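Local atomic coordinates of N-alpha-acetyltransferase (Sulfolobus solfataricus P2, PDB entry 4R3L), a protein that transfers the acetyl group of acetyl-CoA to the free alpha-amino group at protein N-termini, preferring serine and also accepting alanine and methionine. Residues A[121-131]-A[156-167]. Residues are numbered along the deposited sequence; the frame is centred on the assembly and turned at random.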
loop_
_atom_site.group_PDB
_atom_site.type_symbol
_atom_site.label_atom_id
_atom_site.label_comp_id
_atom_site.label_asym_id
_atom_site.label_seq_id
_atom_site.Cartn_x
_atom_site.Cartn_y
_atom_site.Cartn_z
ATOM N N ALA A 121 -9.394 6.569 9.716
ATOM C CA ALA A 121 -9.891 6.031 8.459
ATOM C C ALA A 121 -11.028 5.033 8.675
ATOM O O ALA A 121 -11.009 4.246 9.629
ATOM C CB ALA A 121 -8.749 5.380 7.681
ATOM N N GLU A 122 -12.009 5.062 7.779
ATOM C CA GLU A 122 -13.173 4.181 7.855
ATOM C C GLU A 122 -13.069 3.070 6.806
ATOM O O GLU A 122 -13.747 2.040 6.886
ATOM C CB GLU A 122 -14.461 5.015 7.685
ATOM C CG GLU A 122 -15.754 4.243 7.430
ATOM C CD GLU A 122 -15.979 3.933 5.953
ATOM O OE1 GLU A 122 -15.310 4.556 5.101
ATOM O OE2 GLU A 122 -16.819 3.056 5.650
ATOM N N GLU A 123 -12.195 3.276 5.819
ATOM C CA GLU A 123 -11.942 2.251 4.819
ATOM C C GLU A 123 -10.494 2.303 4.357
ATOM O O GLU A 123 -9.827 3.319 4.514
ATOM C CB GLU A 123 -12.880 2.408 3.626
ATOM C CG GLU A 123 -12.709 3.702 2.831
ATOM C CD GLU A 123 -13.122 3.525 1.380
ATOM O OE1 GLU A 123 -12.556 2.627 0.722
ATOM O OE2 GLU A 123 -14.013 4.258 0.898
ATOM N N ILE A 124 -10.006 1.192 3.817
ATOM C CA ILE A 124 -8.687 1.165 3.203
ATOM C C ILE A 124 -8.906 0.693 1.784
ATOM O O ILE A 124 -9.732 -0.180 1.547
ATOM C CB ILE A 124 -7.680 0.240 3.954
ATOM C CG1 ILE A 124 -6.366 0.132 3.181
ATOM C CG2 ILE A 124 -8.246 -1.173 4.137
ATOM C CD1 ILE A 124 -5.249 -0.575 3.924
ATOM N N TYR A 125 -8.211 1.291 0.825
ATOM C CA TYR A 125 -8.305 0.793 -0.531
ATOM C C TYR A 125 -7.000 0.953 -1.291
ATOM O O TYR A 125 -6.046 1.583 -0.817
ATOM C CB TYR A 125 -9.434 1.501 -1.289
ATOM C CG TYR A 125 -9.117 2.921 -1.713
ATOM C CD1 TYR A 125 -8.781 3.213 -3.027
ATOM C CD2 TYR A 125 -9.159 3.964 -0.801
ATOM C CE1 TYR A 125 -8.510 4.494 -3.426
ATOM C CE2 TYR A 125 -8.885 5.268 -1.196
ATOM C CZ TYR A 125 -8.559 5.520 -2.507
ATOM O OH TYR A 125 -8.280 6.802 -2.907
ATOM N N LEU A 126 -6.974 0.366 -2.479
ATOM C CA LEU A 126 -5.781 0.350 -3.302
ATOM C C LEU A 126 -6.171 0.012 -4.721
ATOM O O LEU A 126 -7.302 -0.407 -4.977
ATOM C CB LEU A 126 -4.771 -0.671 -2.769
ATOM C CG LEU A 126 -5.320 -2.097 -2.631
ATOM C CD1 LEU A 126 -5.230 -2.925 -3.930
ATOM C CD2 LEU A 126 -4.642 -2.831 -1.486
ATOM N N GLU A 127 -5.223 0.176 -5.630
ATOM C CA GLU A 127 -5.393 -0.257 -7.009
ATOM C C GLU A 127 -4.432 -1.412 -7.300
ATOM O O GLU A 127 -3.302 -1.409 -6.817
ATOM C CB GLU A 127 -5.142 0.908 -7.969
ATOM C CG GLU A 127 -6.252 1.953 -8.021
ATOM C CD GLU A 127 -6.170 2.988 -6.920
ATOM O OE1 GLU A 127 -5.063 3.231 -6.395
ATOM O OE2 GLU A 127 -7.223 3.577 -6.585
ATOM N N VAL A 128 -4.857 -2.415 -8.069
ATOM C CA VAL A 128 -3.918 -3.486 -8.428
ATOM C C VAL A 128 -4.119 -3.924 -9.889
ATOM O O VAL A 128 -5.248 -4.023 -10.334
ATOM C CB VAL A 128 -4.066 -4.694 -7.472
ATOM C CG1 VAL A 128 -5.493 -5.218 -7.461
ATOM C CG2 VAL A 128 -3.082 -5.798 -7.822
ATOM N N ARG A 129 -3.030 -4.140 -10.631
ATOM C CA ARG A 129 -3.138 -4.630 -12.014
ATOM C C ARG A 129 -3.957 -5.912 -12.062
ATOM O O ARG A 129 -3.757 -6.801 -11.247
ATOM C CB ARG A 129 -1.753 -4.884 -12.627
ATOM C CG ARG A 129 -0.982 -3.639 -12.981
ATOM C CD ARG A 129 0.329 -3.969 -13.703
ATOM N NE ARG A 129 1.121 -2.772 -13.976
ATOM C CZ ARG A 129 1.126 -2.123 -15.140
ATOM N NH1 ARG A 129 0.379 -2.562 -16.147
ATOM N NH2 ARG A 129 1.878 -1.036 -15.301
ATOM N N VAL A 130 -4.874 -6.020 -13.016
ATOM C CA VAL A 130 -5.702 -7.227 -13.124
ATOM C C VAL A 130 -4.876 -8.496 -13.379
ATOM O O VAL A 130 -5.348 -9.609 -13.154
ATOM C CB VAL A 130 -6.761 -7.072 -14.234
ATOM C CG1 VAL A 130 -7.719 -5.947 -13.881
ATOM C CG2 VAL A 130 -6.089 -6.809 -15.585
ATOM N N SER A 131 -3.638 -8.334 -13.831
ATOM C CA SER A 131 -2.766 -9.483 -14.055
ATOM C C SER A 131 -1.949 -9.868 -12.809
ATOM O O SER A 131 -1.303 -10.918 -12.779
ATOM C CB SER A 131 -1.817 -9.206 -15.226
ATOM O OG SER A 131 -1.076 -8.013 -15.012
ATOM N N ASP A 156 0.379 1.757 -19.566
ATOM C CA ASP A 156 0.311 0.903 -20.742
ATOM C C ASP A 156 -1.126 0.543 -21.132
ATOM O O ASP A 156 -1.341 -0.221 -22.070
ATOM C CB ASP A 156 1.129 -0.378 -20.522
ATOM C CG ASP A 156 0.600 -1.236 -19.379
ATOM O OD1 ASP A 156 -0.257 -0.769 -18.595
ATOM O OD2 ASP A 156 1.059 -2.389 -19.259
ATOM N N GLY A 157 -2.105 1.094 -20.420
ATOM C CA GLY A 157 -3.504 0.828 -20.731
ATOM C C GLY A 157 -4.137 -0.293 -19.927
ATOM O O GLY A 157 -5.350 -0.505 -20.000
ATOM N N GLU A 158 -3.331 -1.021 -19.158
ATOM C CA GLU A 158 -3.867 -2.143 -18.388
ATOM C C GLU A 158 -4.890 -1.663 -17.365
ATOM O O GLU A 158 -4.743 -0.585 -16.779
ATOM C CB GLU A 158 -2.742 -2.925 -17.700
ATOM C CG GLU A 158 -3.247 -4.184 -17.009
ATOM C CD GLU A 158 -2.137 -5.083 -16.501
ATOM O OE1 GLU A 158 -2.453 -6.225 -16.093
ATOM O OE2 GLU A 158 -0.963 -4.650 -16.507
ATOM N N ASP A 159 -5.951 -2.447 -17.174
ATOM C CA ASP A 159 -6.978 -2.116 -16.192
ATOM C C ASP A 159 -6.498 -2.406 -14.763
ATOM O O ASP A 159 -5.617 -3.240 -14.568
ATOM C CB ASP A 159 -8.256 -2.901 -16.447
ATOM C CG ASP A 159 -8.911 -2.553 -17.766
ATOM O OD1 ASP A 159 -8.793 -1.390 -18.228
ATOM O OD2 ASP A 159 -9.562 -3.458 -18.326
ATOM N N ALA A 160 -7.072 -1.692 -13.794
ATOM C CA ALA A 160 -6.852 -1.962 -12.374
ATOM C C ALA A 160 -8.145 -2.384 -11.695
ATOM O O ALA A 160 -9.223 -1.923 -12.052
ATOM C CB ALA A 160 -6.295 -0.747 -11.669
ATOM N N TYR A 161 -8.032 -3.256 -10.702
ATOM C CA TYR A 161 -9.119 -3.430 -9.766
ATOM C C TYR A 161 -8.956 -2.409 -8.660
ATOM O O TYR A 161 -7.869 -2.290 -8.111
ATOM C CB TYR A 161 -9.118 -4.829 -9.144
ATOM C CG TYR A 161 -9.414 -5.975 -10.077
ATOM C CD1 TYR A 161 -10.628 -6.063 -10.741
ATOM C CD2 TYR A 161 -8.495 -7.003 -10.248
ATOM C CE1 TYR A 161 -10.899 -7.129 -11.582
ATOM C CE2 TYR A 161 -8.759 -8.069 -11.080
ATOM C CZ TYR A 161 -9.960 -8.127 -11.747
ATOM O OH TYR A 161 -10.214 -9.202 -12.582
ATOM N N LEU A 162 -10.019 -1.696 -8.314
ATOM C CA LEU A 162 -10.026 -0.950 -7.061
ATOM C C LEU A 162 -10.526 -1.899 -5.980
ATOM O O LEU A 162 -11.679 -2.319 -6.000
ATOM C CB LEU A 162 -10.907 0.299 -7.129
ATOM C CG LEU A 162 -10.615 1.360 -6.049
ATOM C CD1 LEU A 162 -11.107 2.730 -6.486
ATOM C CD2 LEU A 162 -11.247 1.018 -4.706
ATOM N N MET A 163 -9.651 -2.257 -5.053
ATOM C CA MET A 163 -10.031 -3.184 -4.006
ATOM C C MET A 163 -10.117 -2.423 -2.698
ATOM O O MET A 163 -9.292 -1.545 -2.430
ATOM C CB MET A 163 -9.038 -4.332 -3.959
ATOM C CG MET A 163 -9.068 -5.129 -5.266
ATOM S SD MET A 163 -8.166 -6.657 -5.164
ATOM C CE MET A 163 -9.189 -7.565 -4.002
ATOM N N ALA A 164 -11.142 -2.716 -1.909
ATOM C CA ALA A 164 -11.398 -1.933 -0.712
ATOM C C ALA A 164 -11.987 -2.779 0.393
ATOM O O ALA A 164 -12.586 -3.828 0.147
ATOM C CB ALA A 164 -12.318 -0.779 -1.013
ATOM N N ARG A 165 -11.824 -2.311 1.616
ATOM C CA ARG A 165 -12.552 -2.923 2.719
ATOM C C ARG A 165 -12.733 -1.914 3.839
ATOM O O ARG A 165 -11.904 -1.012 4.014
ATOM C CB ARG A 165 -11.830 -4.172 3.222
ATOM C CG ARG A 165 -10.393 -3.949 3.617
ATOM C CD ARG A 165 -9.934 -5.027 4.603
ATOM N NE ARG A 165 -10.464 -4.769 5.934
ATOM C CZ ARG A 165 -10.228 -5.519 7.008
ATOM N NH1 ARG A 165 -9.465 -6.602 6.921
ATOM N NH2 ARG A 165 -10.759 -5.181 8.171
ATOM N N PRO A 166 -13.833 -2.041 4.590
ATOM C CA PRO A 166 -14.027 -1.204 5.777
ATOM C C PRO A 166 -12.954 -1.461 6.822
ATOM O O PRO A 166 -12.343 -2.538 6.842
ATOM C CB PRO A 166 -15.406 -1.641 6.297
ATOM C CG PRO A 166 -16.074 -2.291 5.124
ATOM C CD PRO A 166 -14.970 -2.956 4.370
ATOM N N LEU A 167 -12.727 -0.474 7.682
ATOM C CA LEU A 167 -11.805 -0.616 8.798
ATOM C C LEU A 167 -12.599 -0.715 10.089
ATOM O O LEU A 167 -13.480 0.107 10.324
ATOM C CB LEU A 167 -10.837 0.562 8.863
ATOM C CG LEU A 167 -9.737 0.576 7.800
ATOM C CD1 LEU A 167 -8.880 1.795 7.951
ATOM C CD2 LEU A 167 -8.900 -0.693 7.924
HETATM O O HOH W 1 2.278 0.768 -17.146
HETATM O O HOH W 2 -8.018 -10.701 -13.069
#
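The Arg-129 side chain crosses that of Glu-158 at about a right angle, and its guanidinium meets the carboxylates of Glu-158 and Asp-156. Its CB lies 3.8 Å from Glu-158 OE1, CG, CD and NE face Glu-158 OE2, and the chain, extended from CG to NE (chi3 -176°), brings NH1 to the same OE2 at 2.5 Å, a salt bridge on its anti side. Asp-156 OD1 meets NH1 at 3.1 Å, also at the guanidinium edge, its carboxylate turned 80° from the guanidinium; this second salt bridge completes a three-residue network. NH2 donates to a water that also accepts from Asp-156 N, while Tyr-154, a substrate-binding residue, adds a cation-pi contact. With an alanine here, Asp-156 and Glu-158 are likely to lose the positive charge they share, and the 156-158 turn its tie to the strand end. Asp-156 OD1 also accepts from Glu-158 N, closing an Asx turn, and Ser-131 OG takes the syn lone pair of Glu-158 OE1. Val-130 CG1 sits over the Tyr-161 ring, 3.7 Å from its centroid, a CH-pi contact. Six backbone hydrogen bonds pair Ile-124 with Arg-165, Leu-126 with Met-163 and Val-128 with Tyr-161. Glu-127, a zinc-binding residue like His-88 and here hydrogen-bonded to it through OE1, touches coenzyme A and the bound peptide from within this antiparallel pair, neighbours in the mixed GNAT-fold sheet.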